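Local coordinates for UPF0237 protein SP_0238 (Streptococcus pneumoniae, PDB 1ZPV) that is of unknown function but forms a homodimer and carries an ACT domain, a fold that in relatives commonly serves as a small-molecule-sensing regulatory module, at residues Gly17-Ala20 / Gly21-Lys25; Val51-Asp54 / Glu55-Phe59. All blocks are in the same frame, centred on the assembly; numbering follows the deposited sequence.

Contact 1. Residues Gly17-Ala20 / Gly21-Lys25; sequences GIVA and GVSGK
With chi1 at 62°, Ser23 sets its OG between its own backbone N and carbonyl carbon, which turns the hydroxyl back along the helix onto the carbonyl of Val19, one turn earlier. The donor is the hydroxyl: OG of Ser23 lies 2.7 Å from O of Val19. O of Val19 also takes the regular helical bond from N of Ser23 at 3.0 Å, and the two donors come to it from opposite faces of the carbonyl plane, so one acceptor is gripped twice by a single residue. The hydroxyl bond thereby fixes the chi1 rotation of this partly exposed side chain.

On another side of the helix, Val22 has chi1 at 172°, which puts its CG2 beside the backbone N and within reach of Ile18. The two methyls meet at 4.1 Å, CG2 of Ile18 to CG2 of Val22, an i to i+4 apolar contact between obliquely crossing side chains. In the backbone of the same pair, N of Val22 donates to O of Ile18 at 2.9 Å, with an N-H...O angle of 168°.

Gly17 holds the N-cap position, and O of Gly17 accepts from N of Gly21 at 3.0 Å, the first of the series. Gly24 N to Ala20 O, also 3.0 Å, continues it, as expected for the first turns of an alpha helix.

This is the start of helix 18-28, the first helix of the ACT fold. Ile18 and Val22 both rest on Val10 of strand 4-12 and Met47 of strand 44-53, and reach Val75 and Ile77 of strand 75-81 respectively; farther along, Lys25 packs on Phe66 and Phe69 of helix 59-72 and forms a salt bridge with Glu65.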
ATOM      1  N   GLY C  17      10.142  -3.908 -19.233  1.00 22.12           N
ATOM      2  CA  GLY C  17       9.104  -4.003 -20.242  1.00 19.99           C
ATOM      3  C   GLY C  17       7.670  -3.790 -19.779  1.00 18.92           C
ATOM      4  O   GLY C  17       6.765  -3.756 -20.606  1.00 18.77           O
ATOM      5  N   ILE C  18       7.449  -3.657 -18.475  1.00 17.44           N
ATOM      6  CA  ILE C  18       6.061  -3.658 -17.962  1.00 17.36           C
ATOM      7  C   ILE C  18       5.275  -2.400 -18.327  1.00 16.65           C
ATOM      8  O   ILE C  18       4.154  -2.492 -18.840  1.00 16.77           O
ATOM      9  CB  ILE C  18       5.973  -3.975 -16.430  1.00 17.10           C
ATOM     10  CG1 ILE C  18       6.595  -5.357 -16.117  1.00 17.52           C
ATOM     11  CG2 ILE C  18       4.503  -3.941 -15.929  1.00 17.20           C
ATOM     12  CD1 ILE C  18       6.113  -6.493 -17.117  1.00 19.55           C
ATOM     13  N   VAL C  19       5.854  -1.233 -18.064  1.00 16.35           N
ATOM     14  CA  VAL C  19       5.205   0.031 -18.430  1.00 16.34           C
ATOM     15  C   VAL C  19       4.823   0.076 -19.914  1.00 16.07           C
ATOM     16  O   VAL C  19       3.701   0.451 -20.265  1.00 16.72           O
ATOM     17  CB  VAL C  19       6.065   1.243 -18.104  1.00 16.74           C
ATOM     18  CG1 VAL C  19       5.352   2.506 -18.618  1.00 14.82           C
ATOM     19  CG2 VAL C  19       6.269   1.317 -16.556  1.00 15.23           C
ATOM     20  N   ALA C  20       5.752  -0.315 -20.782  1.00 15.27           N
ATOM     21  CA  ALA C  20       5.452  -0.349 -22.213  1.00 15.73           C
ATOM     22  C   ALA C  20       4.343  -1.349 -22.550  1.00 15.95           C
ATOM     23  O   ALA C  20       3.456  -1.057 -23.361  1.00 15.67           O
ATOM     24  CB  ALA C  20       6.704  -0.650 -23.014  1.00 15.77           C
ATOM     25  N   GLY C  21       4.405  -2.542 -21.938  1.00 16.07           N
ATOM     26  CA  GLY C  21       3.436  -3.603 -22.290  1.00 16.60           C
ATOM     27  C   GLY C  21       2.035  -3.163 -21.863  1.00 15.86           C
ATOM     28  O   GLY C  21       1.081  -3.254 -22.620  1.00 16.39           O
ATOM     29  N   VAL C  22       1.924  -2.678 -20.634  1.00 16.34           N
ATOM     30  CA  VAL C  22       0.621  -2.373 -20.057  1.00 15.79           C
ATOM     31  C   VAL C  22       0.031  -1.111 -20.712  1.00 16.20           C
ATOM     32  O   VAL C  22      -1.125  -1.121 -21.118  1.00 14.70           O
ATOM     33  CB  VAL C  22       0.693  -2.286 -18.499  1.00 16.30           C
ATOM     34  CG1 VAL C  22      -0.637  -1.781 -17.914  1.00 17.24           C
ATOM     35  CG2 VAL C  22       0.966  -3.657 -17.907  1.00 13.26           C
ATOM     36  N   SER C  23       0.834  -0.051 -20.856  1.00 16.18           N
ATOM     37  CA  SER C  23       0.338   1.174 -21.550  1.00 16.54           C
ATOM     38  C   SER C  23      -0.077   0.899 -23.005  1.00 17.14           C
ATOM     39  O   SER C  23      -1.055   1.467 -23.482  1.00 16.46           O
ATOM     40  CB  SER C  23       1.351   2.348 -21.484  1.00 16.83           C
ATOM     41  OG  SER C  23       2.599   2.030 -22.134  1.00 15.80           O
ATOM     42  N   GLY C  24       0.693   0.028 -23.672  1.00 17.63           N
ATOM     43  CA  GLY C  24       0.454  -0.415 -25.045  1.00 17.28           C
ATOM     44  C   GLY C  24      -0.849  -1.194 -25.153  1.00 17.12           C
ATOM     45  O   GLY C  24      -1.632  -0.942 -26.077  1.00 16.88           O
ATOM     46  N   LYS C  25      -1.091  -2.109 -24.199  1.00 15.48           N
ATOM     47  CA  LYS C  25      -2.372  -2.857 -24.139  1.00 16.70           C
ATOM     48  C   LYS C  25      -3.592  -1.941 -23.924  1.00 16.95           C
ATOM     49  O   LYS C  25      -4.633  -2.086 -24.591  1.00 17.31           O
ATOM     50  CB  LYS C  25      -2.321  -3.898 -23.011  1.00 15.48           C
ATOM     51  CG  LYS C  25      -3.532  -4.838 -22.978  1.00 17.70           C
ATOM     52  CD  LYS C  25      -3.633  -5.641 -24.263  1.00 17.68           C
ATOM     53  CE  LYS C  25      -4.810  -6.607 -24.203  1.00 22.29           C
ATOM     54  NZ  LYS C  25      -4.798  -7.458 -25.428  1.00 22.40           N
TER

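Contact 2. Residues Val51-Asp54 / Glu55-Phe59; sequences VSSD and EKQDF
Ser53 points its CB toward the residues that follow it, and from there the side chain can be traced in two steps. CB of Ser53 lies 3.4 Å from O of Glu55 and 3.7 Å from NE2 of Gln57, van der Waals neighbours on the inner side of the turn. At the tip, chi1 of -178° holds OG anti to the backbone N and beside the carbonyl carbon, where it faces the next peptide but one. There OG of Ser53 accepts from N of Glu55 at 3.1 Å, with an N-H...O angle of 165°, which makes Ser53-Glu55 an ST turn at the end of strand 44-53. A second donor, NE2 of Gln57, reaches OG of Ser53 at 3.2 Å, but its angle of 128° marks a weak bond.

Beyond the turn, the loop leads to helix 59-72, a beta-to-alpha connection of the ACT domain's βαββαβ fold. Asp58 N-caps that helix through OD1, which accepts from Thr60 N.

A bend at chi2 turns the amide of Gln57 back toward Ser53, and NE2 of Gln57 also makes a weak bond to O of Glu55 at 3.4 Å; its side chain touches Met4 and Leu31. At the exposed surface of the loop, Asp54 and Glu55 run alongside each other in one of the two modelled conformers of Asp54, so the closeness of their carboxylates is doubtful.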
ATOM      1  N   VAL C  51      -8.100   4.604 -16.018  1.00 17.59           N
ATOM      2  CA  VAL C  51      -8.362   4.581 -17.448  1.00 18.01           C
ATOM      3  C   VAL C  51      -9.848   4.903 -17.654  1.00 18.64           C
ATOM      4  O   VAL C  51     -10.675   4.773 -16.727  1.00 19.29           O
ATOM      5  CB  VAL C  51      -7.954   3.184 -18.050  1.00 16.64           C
ATOM      6  CG1 VAL C  51      -6.387   2.950 -17.861  1.00 14.08           C
ATOM      7  CG2 VAL C  51      -8.786   2.034 -17.412  1.00 15.70           C
ATOM      8  N   SER C  52     -10.184   5.371 -18.845  1.00 19.31           N
ATOM      9  CA  SER C  52     -11.583   5.688 -19.175  1.00 19.37           C
ATOM     10  C   SER C  52     -11.846   5.544 -20.666  1.00 20.51           C
ATOM     11  O   SER C  52     -10.897   5.469 -21.500  1.00 19.10           O
ATOM     12  CB  SER C  52     -11.928   7.115 -18.717  1.00 19.54           C
ATOM     13  OG  SER C  52     -11.168   8.063 -19.452  1.00 20.08           O
ATOM     14  N   SER C  53     -13.130   5.467 -20.996  1.00 20.26           N
ATOM     15  CA  SER C  53     -13.583   5.462 -22.376  1.00 22.16           C
ATOM     16  C   SER C  53     -14.862   6.279 -22.460  1.00 22.61           C
ATOM     17  O   SER C  53     -15.616   6.339 -21.493  1.00 21.47           O
ATOM     18  CB  SER C  53     -13.889   4.037 -22.821  1.00 22.43           C
ATOM     19  OG  SER C  53     -14.291   3.999 -24.200  1.00 25.31           O
ATOM     20  N   ASP C  54     -15.130   6.857 -23.620  1.00 24.54           N
ATOM     21  CA  ASP C  54     -16.441   7.482 -23.862  1.00 26.84           C
ATOM     22  C   ASP C  54     -17.530   6.489 -24.273  1.00 27.66           C
ATOM     23  O   ASP C  54     -18.686   6.878 -24.448  1.00 29.17           O
ATOM     24  CB  ASP C  54     -16.343   8.700 -24.804  0.50 27.02           C
ATOM     25  CG  ASP C  54     -16.116   8.326 -26.263  0.50 28.65           C
ATOM     26  OD1 ASP C  54     -15.993   7.129 -26.596  0.50 30.33           O
ATOM     27  OD2 ASP C  54     -16.063   9.258 -27.100  0.50 32.17           O
ATOM     28  N   GLU C  55     -17.153   5.217 -24.439  1.00 28.48           N
ATOM     29  CA  GLU C  55     -18.103   4.137 -24.712  1.00 29.10           C
ATOM     30  C   GLU C  55     -18.161   3.197 -23.513  1.00 27.84           C
ATOM     31  O   GLU C  55     -17.157   3.011 -22.820  1.00 26.25           O
ATOM     32  CB  GLU C  55     -17.676   3.328 -25.935  1.00 29.55           C
ATOM     33  CG  GLU C  55     -16.628   4.005 -26.780  1.00 35.49           C
ATOM     34  CD  GLU C  55     -17.078   4.231 -28.198  1.00 42.52           C
ATOM     35  OE1 GLU C  55     -18.314   4.232 -28.436  1.00 45.61           O
ATOM     36  OE2 GLU C  55     -16.191   4.432 -29.073  1.00 45.43           O
ATOM     37  N   LYS C  56     -19.339   2.616 -23.267  1.00 26.90           N
ATOM     38  CA  LYS C  56     -19.482   1.593 -22.235  1.00 26.82           C
ATOM     39  C   LYS C  56     -18.634   0.408 -22.666  1.00 25.45           C
ATOM     40  O   LYS C  56     -18.503   0.143 -23.875  1.00 25.73           O
ATOM     41  CB  LYS C  56     -20.954   1.164 -22.073  1.00 27.62           C
ATOM     42  CG  LYS C  56     -21.887   2.296 -21.591  1.00 32.29           C
ATOM     43  CD  LYS C  56     -21.567   2.678 -20.145  1.00 36.49           C
ATOM     44  CE  LYS C  56     -22.460   3.790 -19.620  1.00 39.10           C
ATOM     45  NZ  LYS C  56     -21.865   4.346 -18.377  1.00 40.06           N
ATOM     46  N   GLN C  57     -18.039  -0.261 -21.683  1.00 23.47           N
ATOM     47  CA  GLN C  57     -17.177  -1.416 -21.913  1.00 21.93           C
ATOM     48  C   GLN C  57     -17.777  -2.633 -21.225  1.00 21.85           C
ATOM     49  O   GLN C  57     -18.779  -2.525 -20.477  1.00 23.20           O
ATOM     50  CB  GLN C  57     -15.739  -1.149 -21.402  1.00 20.95           C
ATOM     51  CG  GLN C  57     -15.046   0.052 -22.047  1.00 22.36           C
ATOM     52  CD  GLN C  57     -14.815  -0.168 -23.518  1.00 21.44           C
ATOM     53  OE1 GLN C  57     -14.433  -1.264 -23.916  1.00 22.68           O
ATOM     54  NE2 GLN C  57     -15.086   0.853 -24.343  1.00 22.51           N
ATOM     55  N   ASP C  58     -17.187  -3.799 -21.484  1.00 20.24           N
ATOM     56  CA  ASP C  58     -17.651  -5.019 -20.906  1.00 19.99           C
ATOM     57  C   ASP C  58     -16.557  -5.461 -19.937  1.00 19.00           C
ATOM     58  O   ASP C  58     -15.539  -5.958 -20.369  1.00 18.66           O
ATOM     59  CB  ASP C  58     -17.870  -6.073 -22.008  1.00 19.86           C
ATOM     60  CG  ASP C  58     -18.250  -7.420 -21.468  1.00 18.75           C
ATOM     61  OD1 ASP C  58     -18.612  -7.512 -20.275  1.00 22.67           O
ATOM     62  OD2 ASP C  58     -18.154  -8.406 -22.223  1.00 20.21           O
ATOM     63  N   PHE C  59     -16.761  -5.250 -18.630  1.00 18.35           N
ATOM     64  CA  PHE C  59     -15.738  -5.623 -17.648  1.00 17.72           C
ATOM     65  C   PHE C  59     -15.505  -7.121 -17.558  1.00 18.80           C
ATOM     66  O   PHE C  59     -14.452  -7.535 -17.089  1.00 18.52           O
ATOM     67  CB  PHE C  59     -16.024  -5.017 -16.250  1.00 18.55           C
ATOM     68  CG  PHE C  59     -15.650  -3.583 -16.162  1.00 16.79           C
ATOM     69  CD1 PHE C  59     -14.371  -3.201 -15.765  1.00 20.05           C
ATOM     70  CD2 PHE C  59     -16.541  -2.605 -16.592  1.00 20.48           C
ATOM     71  CE1 PHE C  59     -14.010  -1.841 -15.755  1.00 20.13           C
ATOM     72  CE2 PHE C  59     -16.207  -1.250 -16.590  1.00 22.56           C
ATOM     73  CZ  PHE C  59     -14.942  -0.860 -16.164  1.00 19.92           C
TER

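From the N terminus, strand 4-12 leads through a loop into helix 18-28, whose first turns form contact 1. The chain then runs through strands 32-41 and 44-53 before contact 2 closes the turn between the end of strand 44-53 and the start of helix 59-72. Both contacts are local and lie in series, neither nesting nor crossing: contact 1 is complete before contact 2 begins. Their centres are about 19 Å apart and their nearest atoms about 7 Å, so they do not touch. Their common ground is the antiparallel sheet: 17-25 packs a helix on it, whereas 51-59 passes the chain from one of its inner strands to the second helix.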